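Local structure of THUMP domain-containing protein (Pyrococcus horikoshii, 1VBK) at residues S57-E60 / A61-L65; G132-I135 / L136-N140. The protein is of unknown function but probably binds RNA and ATP and may act in tRNA modification or thiamine biosynthesis. All blocks are in the same frame, centred on the assembly; numbering follows the deposited sequence.

Contact 1 of 2, residues S57-E60 / A61-L65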
ATOM      1  N   SER A  57     -37.248   3.465   4.320  1.00 23.94           N
ATOM      2  CA  SER A  57     -37.168   3.602   2.864  1.00 23.50           C
ATOM      3  C   SER A  57     -36.377   2.388   2.359  1.00 21.54           C
ATOM      4  O   SER A  57     -35.381   2.534   1.651  1.00 20.87           O
ATOM      5  CB  SER A  57     -36.426   4.889   2.478  1.00 24.91           C
ATOM      6  OG  SER A  57     -37.080   6.041   2.986  1.00 25.10           O
ATOM      7  N   PRO A  58     -36.832   1.170   2.702  1.00 21.23           N
ATOM      8  CA  PRO A  58     -36.158  -0.070   2.296  1.00 21.66           C
ATOM      9  C   PRO A  58     -36.016  -0.319   0.798  1.00 21.89           C
ATOM     10  O   PRO A  58     -34.968  -0.767   0.333  1.00 21.74           O
ATOM     11  CB  PRO A  58     -36.980  -1.151   3.000  1.00 19.85           C
ATOM     12  CG  PRO A  58     -38.357  -0.584   2.962  1.00 23.34           C
ATOM     13  CD  PRO A  58     -38.130   0.874   3.336  1.00 20.86           C
ATOM     14  N   LYS A  59     -37.067  -0.038   0.039  1.00 24.11           N
ATOM     15  CA  LYS A  59     -37.021  -0.247  -1.405  1.00 26.33           C
ATOM     16  C   LYS A  59     -35.965   0.675  -2.027  1.00 25.55           C
ATOM     17  O   LYS A  59     -35.171   0.258  -2.874  1.00 22.37           O
ATOM     18  CB  LYS A  59     -38.401   0.037  -2.004  1.00 29.56           C
ATOM     19  CG  LYS A  59     -38.741  -0.777  -3.242  1.00 37.05           C
ATOM     20  CD  LYS A  59     -37.892  -0.394  -4.444  1.00 40.24           C
ATOM     21  CE  LYS A  59     -38.366  -1.128  -5.694  1.00 42.36           C
ATOM     22  NZ  LYS A  59     -37.625  -0.703  -6.916  1.00 44.79           N
ATOM     23  N   GLU A  60     -35.946   1.926  -1.585  1.00 24.66           N
ATOM     24  CA  GLU A  60     -34.989   2.896  -2.099  1.00 26.85           C
ATOM     25  C   GLU A  60     -33.563   2.531  -1.700  1.00 23.19           C
ATOM     26  O   GLU A  60     -32.633   2.670  -2.490  1.00 22.45           O
ATOM     27  CB  GLU A  60     -35.312   4.295  -1.574  1.00 30.53           C
ATOM     28  CG  GLU A  60     -34.590   5.401  -2.320  1.00 39.15           C
ATOM     29  CD  GLU A  60     -34.969   6.779  -1.819  1.00 43.45           C
ATOM     30  OE1 GLU A  60     -36.160   6.985  -1.502  1.00 47.44           O
ATOM     31  OE2 GLU A  60     -34.083   7.657  -1.754  1.00 45.19           O
ATOM     32  N   ALA A  61     -33.392   2.081  -0.463  1.00 21.27           N
ATOM     33  CA  ALA A  61     -32.071   1.693   0.023  1.00 20.07           C
ATOM     34  C   ALA A  61     -31.569   0.489  -0.771  1.00 20.25           C
ATOM     35  O   ALA A  61     -30.427   0.458  -1.226  1.00 19.57           O
ATOM     36  CB  ALA A  61     -32.141   1.346   1.504  1.00 18.22           C
ATOM     37  N   ALA A  62     -32.434  -0.507  -0.937  1.00 21.47           N
ATOM     38  CA  ALA A  62     -32.064  -1.713  -1.668  1.00 22.65           C
ATOM     39  C   ALA A  62     -31.582  -1.410  -3.086  1.00 24.69           C
ATOM     40  O   ALA A  62     -30.603  -1.995  -3.554  1.00 23.26           O
ATOM     41  CB  ALA A  62     -33.248  -2.680  -1.705  1.00 22.56           C
ATOM     42  N   ASN A  63     -32.260  -0.493  -3.767  1.00 25.21           N
ATOM     43  CA  ASN A  63     -31.884  -0.141  -5.130  1.00 27.08           C
ATOM     44  C   ASN A  63     -30.520   0.535  -5.218  1.00 25.81           C
ATOM     45  O   ASN A  63     -29.840   0.421  -6.233  1.00 25.68           O
ATOM     46  CB  ASN A  63     -32.959   0.741  -5.767  1.00 30.13           C
ATOM     47  CG  ASN A  63     -34.183  -0.052  -6.189  1.00 32.70           C
ATOM     48  OD1 ASN A  63     -35.196   0.517  -6.599  1.00 36.88           O
ATOM     49  ND2 ASN A  63     -34.091  -1.378  -6.101  1.00 31.94           N
ATOM     50  N   VAL A  64     -30.126   1.241  -4.163  1.00 23.70           N
ATOM     51  CA  VAL A  64     -28.821   1.898  -4.132  1.00 22.28           C
ATOM     52  C   VAL A  64     -27.753   0.848  -3.818  1.00 20.92           C
ATOM     53  O   VAL A  64     -26.716   0.782  -4.474  1.00 19.97           O
ATOM     54  CB  VAL A  64     -28.753   2.980  -3.026  1.00 23.97           C
ATOM     55  CG1 VAL A  64     -27.309   3.414  -2.803  1.00 23.42           C
ATOM     56  CG2 VAL A  64     -29.618   4.179  -3.412  1.00 24.23           C
ATOM     57  N   LEU A  65     -28.027   0.023  -2.812  1.00 19.80           N
ATOM     58  CA  LEU A  65     -27.085  -0.999  -2.379  1.00 20.47           C
ATOM     59  C   LEU A  65     -26.711  -2.021  -3.447  1.00 20.10           C
ATOM     60  O   LEU A  65     -25.705  -2.719  -3.315  1.00 19.26           O
ATOM     61  CB  LEU A  65     -27.613  -1.695  -1.118  1.00 17.96           C
ATOM     62  CG  LEU A  65     -27.755  -0.719   0.060  1.00 20.48           C
ATOM     63  CD1 LEU A  65     -28.047  -1.482   1.340  1.00 21.47           C
ATOM     64  CD2 LEU A  65     -26.470   0.096   0.218  1.00 20.29           C
TER
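A bend at chi2 (-68°) of Lys59, followed by an extended run to the ammonium, and a chi1 of -76° in Asn63, which sets CG beside its own backbone N, bring these two side chains together one turn apart. The pair is an i to i+4 contact along the short, two-turn helix 58-65, within the ferredoxin-like region of the ThiI family. Lys59 NZ donates to Asn63 OD1 at 2.7 Å, lying in the plane of the amide carbonyl and on a lone pair, with a C=O...N angle of 124°. The aliphatic part follows, Lys59 CD lying 3.6 Å from Asn63 OD1. With an alanine at Asn63, the ammonium of Lys59 would probably lose this acceptor and its chain be freer to swing.

The backbone carries the i to i+4 bonds of an alpha helix: Ala61 N reaches Ser57 O at 2.9 Å, and Asn63 N reaches Lys59 O at 3.1 Å. Ser57 holds the N-cap position, yet its side chain makes no capping bond. The alanines face inward: Ala61 touches Val4 and Leu34, and Ala62 meets Ile74 and Pro76, so the helix lies against strands 3-8 and 71-81 and beside helix 19-36. At the next step the bond from Val64 N to Glu60 O is weak at 3.3 Å, and Val64 CG2 comes within 3.5 Å of that same Glu60 O.

Contact 2 of 2, residues G132-I135 / L136-N140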
ATOM      1  N   GLY A 132     -46.341 -22.415   4.903  1.00 15.47           N
ATOM      2  CA  GLY A 132     -46.932 -22.769   3.627  1.00 17.01           C
ATOM      3  C   GLY A 132     -48.366 -23.239   3.806  1.00 17.53           C
ATOM      4  O   GLY A 132     -49.221 -22.951   2.975  1.00 16.38           O
ATOM      5  N   GLU A 133     -48.624 -23.969   4.889  1.00 18.35           N
ATOM      6  CA  GLU A 133     -49.966 -24.469   5.180  1.00 20.42           C
ATOM      7  C   GLU A 133     -50.902 -23.306   5.494  1.00 19.48           C
ATOM      8  O   GLU A 133     -52.080 -23.329   5.142  1.00 18.18           O
ATOM      9  CB  GLU A 133     -49.934 -25.432   6.372  1.00 24.68           C
ATOM     10  CG  GLU A 133     -51.319 -25.760   6.921  1.00 31.88           C
ATOM     11  CD  GLU A 133     -51.278 -26.672   8.131  1.00 37.16           C
ATOM     12  OE1 GLU A 133     -50.565 -26.344   9.106  1.00 39.80           O
ATOM     13  OE2 GLU A 133     -51.969 -27.712   8.107  1.00 39.09           O
ATOM     14  N   TYR A 134     -50.366 -22.292   6.166  1.00 17.88           N
ATOM     15  CA  TYR A 134     -51.144 -21.113   6.528  1.00 17.04           C
ATOM     16  C   TYR A 134     -51.562 -20.368   5.262  1.00 18.53           C
ATOM     17  O   TYR A 134     -52.719 -19.975   5.114  1.00 16.72           O
ATOM     18  CB  TYR A 134     -50.310 -20.188   7.421  1.00 18.05           C
ATOM     19  CG  TYR A 134     -51.091 -19.043   8.018  1.00 19.91           C
ATOM     20  CD1 TYR A 134     -52.080 -19.274   8.978  1.00 22.70           C
ATOM     21  CD2 TYR A 134     -50.840 -17.726   7.633  1.00 19.70           C
ATOM     22  CE1 TYR A 134     -52.801 -18.214   9.544  1.00 23.27           C
ATOM     23  CE2 TYR A 134     -51.555 -16.664   8.190  1.00 20.08           C
ATOM     24  CZ  TYR A 134     -52.529 -16.914   9.146  1.00 23.95           C
ATOM     25  OH  TYR A 134     -53.220 -15.862   9.713  1.00 24.17           O
ATOM     26  N   ILE A 135     -50.613 -20.174   4.349  1.00 16.45           N
ATOM     27  CA  ILE A 135     -50.903 -19.481   3.100  1.00 17.32           C
ATOM     28  C   ILE A 135     -51.889 -20.296   2.241  1.00 16.81           C
ATOM     29  O   ILE A 135     -52.843 -19.746   1.682  1.00 15.87           O
ATOM     30  CB  ILE A 135     -49.584 -19.190   2.325  1.00 15.83           C
ATOM     31  CG1 ILE A 135     -48.720 -18.229   3.151  1.00 16.24           C
ATOM     32  CG2 ILE A 135     -49.885 -18.569   0.954  1.00 14.88           C
ATOM     33  CD1 ILE A 135     -47.401 -17.867   2.515  1.00 20.67           C
ATOM     34  N   LEU A 136     -51.674 -21.606   2.155  1.00 15.89           N
ATOM     35  CA  LEU A 136     -52.557 -22.472   1.374  1.00 17.60           C
ATOM     36  C   LEU A 136     -54.002 -22.479   1.877  1.00 17.72           C
ATOM     37  O   LEU A 136     -54.933 -22.702   1.100  1.00 18.71           O
ATOM     38  CB  LEU A 136     -52.027 -23.912   1.370  1.00 18.65           C
ATOM     39  CG  LEU A 136     -50.882 -24.228   0.407  1.00 20.11           C
ATOM     40  CD1 LEU A 136     -50.350 -25.626   0.693  1.00 21.72           C
ATOM     41  CD2 LEU A 136     -51.380 -24.128  -1.028  1.00 18.95           C
ATOM     42  N   ASN A 137     -54.181 -22.241   3.174  1.00 18.40           N
ATOM     43  CA  ASN A 137     -55.506 -22.219   3.792  1.00 19.35           C
ATOM     44  C   ASN A 137     -56.206 -20.870   3.634  1.00 19.08           C
ATOM     45  O   ASN A 137     -57.395 -20.752   3.919  1.00 19.11           O
ATOM     46  CB  ASN A 137     -55.399 -22.531   5.290  1.00 19.80           C
ATOM     47  CG  ASN A 137     -55.218 -24.019   5.579  1.00 23.73           C
ATOM     48  OD1 ASN A 137     -54.893 -24.405   6.702  1.00 26.10           O
ATOM     49  ND2 ASN A 137     -55.445 -24.855   4.574  1.00 22.95           N
ATOM     50  N   ASN A 138     -55.476 -19.857   3.184  1.00 18.40           N
ATOM     51  CA  ASN A 138     -56.054 -18.525   3.045  1.00 18.31           C
ATOM     52  C   ASN A 138     -55.985 -17.911   1.650  1.00 19.80           C
ATOM     53  O   ASN A 138     -56.507 -16.818   1.424  1.00 18.80           O
ATOM     54  CB  ASN A 138     -55.385 -17.582   4.052  1.00 18.92           C
ATOM     55  CG  ASN A 138     -55.766 -17.903   5.490  1.00 21.58           C
ATOM     56  OD1 ASN A 138     -56.878 -17.614   5.922  1.00 22.09           O
ATOM     57  ND2 ASN A 138     -54.848 -18.516   6.230  1.00 20.02           N
ATOM     58  N   GLU A 139     -55.364 -18.613   0.709  1.00 17.91           N
ATOM     59  CA  GLU A 139     -55.227 -18.093  -0.645  1.00 17.46           C
ATOM     60  C   GLU A 139     -55.268 -19.203  -1.674  1.00 18.80           C
ATOM     61  O   GLU A 139     -54.874 -20.334  -1.388  1.00 17.60           O
ATOM     62  CB  GLU A 139     -53.884 -17.359  -0.804  1.00 19.06           C
ATOM     63  CG  GLU A 139     -53.820 -15.958  -0.214  1.00 19.96           C
ATOM     64  CD  GLU A 139     -54.674 -14.961  -0.979  1.00 22.57           C
ATOM     65  OE1 GLU A 139     -54.677 -15.014  -2.229  1.00 25.00           O
ATOM     66  OE2 GLU A 139     -55.334 -14.118  -0.337  1.00 20.87           O
ATOM     67  N   ASN A 140     -55.745 -18.880  -2.870  1.00 18.78           N
ATOM     68  CA  ASN A 140     -55.764 -19.860  -3.943  1.00 18.98           C
ATOM     69  C   ASN A 140     -54.345 -19.813  -4.482  1.00 18.51           C
ATOM     70  O   ASN A 140     -53.915 -18.809  -5.054  1.00 18.47           O
ATOM     71  CB  ASN A 140     -56.751 -19.470  -5.044  1.00 18.41           C
ATOM     72  CG  ASN A 140     -56.796 -20.489  -6.170  1.00 21.21           C
ATOM     73  OD1 ASN A 140     -56.284 -21.602  -6.036  1.00 22.41           O
ATOM     74  ND2 ASN A 140     -57.416 -20.117  -7.279  1.00 22.75           N
TER
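Tyr134 offers one ring face to the amide of Asn138, whose ND2 stands 3.8 Å above the plane of the Tyr134 ring, over its centre; the ring and amide planes are turned 58° apart. The same ND2 donates to Tyr134 O at 2.8 Å with an N-H...O angle of 151°, so one amide nitrogen both meets the ring and takes up a carbonyl near the C-terminal end of helix 124-138. A chi1 of -69° sets Asn138 CG beside its backbone N, which carries the amide back toward that carbonyl.

The backbone bonding changes here. Leu136 N still bonds Gly132 O at 2.9 Å, an ordinary i to i+4 link, whereas Asn138 N turns to Ile135 O at 3.0 Å, three residues back, and approaches from well above the carbonyl plane. Glu139 N adds a weak bond to the same Ile135 O.

Beyond the turn, Arg96 of helix 84-102 forms a salt bridge with Glu139 and a hydrogen bond with Asn138 O. Tyr134 and Asn138 rest on Leu92 of that helix, while Ile135 reaches Phe95 and also Phe109 of strand 108-115, placing this turn in the beta-alpha-beta crossover of the THUMP domain that leads to strand 142-143.

In the fold
Contacts 1 and 2 are both local helical contacts built on side chains four residues apart. Contact 1 covers all of the short helix 58-65 from its N-cap position onward; contact 2 covers the last turn of helix 124-138 and the residues that follow. Their centres lie 30 Å apart and their nearest atoms about 20 Å apart. Strand 71-81, which receives Ala62 and Leu65, pairs with 160-164, which pairs with 150-157 and so leads to 108-115, touched by Ile135. Both helices thus pack on strands of one branched or curled mixed sheet, connecting ferredoxin-like region and THUMP domain. A methylpentanediol, probably from the crystallisation liquor, lies near Gly132 of contact 2, which alone does not establish a functional pocket.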